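Local coordinates for protein YrdA (Escherichia coli, PDB 3TIO), which binds zinc and is a homologue of the gamma-class carbonic anhydrases, folded as a left-handed beta-helix of hexapeptide repeats and assembled from three chains, at residues P151-D154 against E155-A158. The protein carries 1 engineered substitution. Sequence-based numbering, arbitrary orientation.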
# COMPACT_ATOMS: atom_id res chain seq x y z
N PRO A 151 -6.23 -24.63 -14.80
CA PRO A 151 -5.44 -24.20 -15.95
C PRO A 151 -6.10 -22.98 -16.57
O PRO A 151 -7.32 -22.81 -16.48
CB PRO A 151 -5.50 -25.41 -16.89
CG PRO A 151 -5.73 -26.56 -15.97
CD PRO A 151 -6.74 -26.00 -15.00
N LEU A 152 -5.30 -22.11 -17.19
CA LEU A 152 -5.85 -20.93 -17.84
C LEU A 152 -6.44 -21.36 -19.18
O LEU A 152 -5.92 -22.27 -19.83
CB LEU A 152 -4.75 -19.90 -18.10
CG LEU A 152 -4.05 -19.30 -16.88
CD1 LEU A 152 -3.00 -18.30 -17.35
CD2 LEU A 152 -5.07 -18.62 -15.99
N SER A 153 -7.53 -20.71 -19.59
CA SER A 153 -8.15 -21.04 -20.87
C SER A 153 -7.34 -20.36 -21.97
O SER A 153 -6.51 -19.50 -21.68
CB SER A 153 -9.59 -20.52 -20.91
OG SER A 153 -9.63 -19.10 -20.85
N ASP A 154 -7.56 -20.76 -23.21
CA ASP A 154 -6.83 -20.16 -24.32
C ASP A 154 -7.18 -18.68 -24.39
O ASP A 154 -6.34 -17.85 -24.74
CB ASP A 154 -7.19 -20.85 -25.65
CG ASP A 154 -6.75 -22.30 -25.69
OD1 ASP A 154 -5.58 -22.58 -25.35
OD2 ASP A 154 -7.57 -23.16 -26.07
N GLU A 155 -8.42 -18.36 -24.05
CA GLU A 155 -8.89 -16.98 -24.07
C GLU A 155 -8.12 -16.17 -23.03
O GLU A 155 -7.71 -15.04 -23.28
CB GLU A 155 -10.39 -16.93 -23.76
CG GLU A 155 -11.00 -15.54 -23.83
CD GLU A 155 -10.93 -14.95 -25.23
OE1 GLU A 155 -11.47 -15.57 -26.17
OE2 GLU A 155 -10.33 -13.86 -25.38
N GLU A 156 -7.92 -16.76 -21.85
CA GLU A 156 -7.20 -16.09 -20.77
C GLU A 156 -5.73 -15.90 -21.12
O GLU A 156 -5.16 -14.85 -20.84
CB GLU A 156 -7.33 -16.90 -19.48
CG GLU A 156 -8.76 -17.01 -18.96
CD GLU A 156 -8.86 -17.80 -17.67
OE1 GLU A 156 -8.39 -18.96 -17.65
OE2 GLU A 156 -9.41 -17.27 -16.69
N LYS A 157 -5.13 -16.91 -21.74
CA LYS A 157 -3.72 -16.81 -22.13
C LYS A 157 -3.56 -15.69 -23.15
O LYS A 157 -2.57 -14.97 -23.14
CB LYS A 157 -3.23 -18.14 -22.70
CG LYS A 157 -3.17 -19.26 -21.66
CD LYS A 157 -2.70 -20.58 -22.25
CE LYS A 157 -2.64 -21.66 -21.18
NZ LYS A 157 -2.23 -22.98 -21.72
N ALA A 158 -4.55 -15.53 -24.02
CA ALA A 158 -4.51 -14.47 -25.02
C ALA A 158 -4.66 -13.13 -24.30
O ALA A 158 -4.08 -12.12 -24.70
CB ALA A 158 -5.63 -14.66 -26.04
O HOH W 1 -4.39 -23.74 -23.32
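Ser153 and Glu156 exchange two hydrogen bonds that define a capping box at the start of helix 154-176. Glu156 N donates to Ser153 OG over 3.1 Å (N-H...O angle 153°), and Ser153 N returns a 2.8 Å bond to Glu156 OE1, nearly straight at 164° and received on the anti lone pair. With OG lying between the backbone N and the carbonyl carbon (chi1 65°), the serine hydroxyl faces the first helical turn, while the glutamate chain, extended beyond CG, carries its carboxylate back to the N-cap backbone. Helical bonding follows at once: Lys157 N reaches Ser153 O at 2.9 Å and Ala158 N reaches Asp154 O at 3.0 Å. Alongside, Lys157 CG packs 3.9 Å from Leu152 CB, and one water accepts from Lys157 NZ and donates to Asp154 OD1, bridging charges that lie 5.0 Å apart. Farther out, Arg150 forms a salt bridge with Glu156 OE2, and Leu152 rests on Leu140, tying the cap to the last beta-hairpin. Replacing Glu156 with alanine would probably leave Ser153 N without its carboxylate acceptor and take this salt bridge from Arg150, weakening the strand-to-helix turn. The helix dipole is also likely to favour the Glu156 carboxylate at this N-terminus.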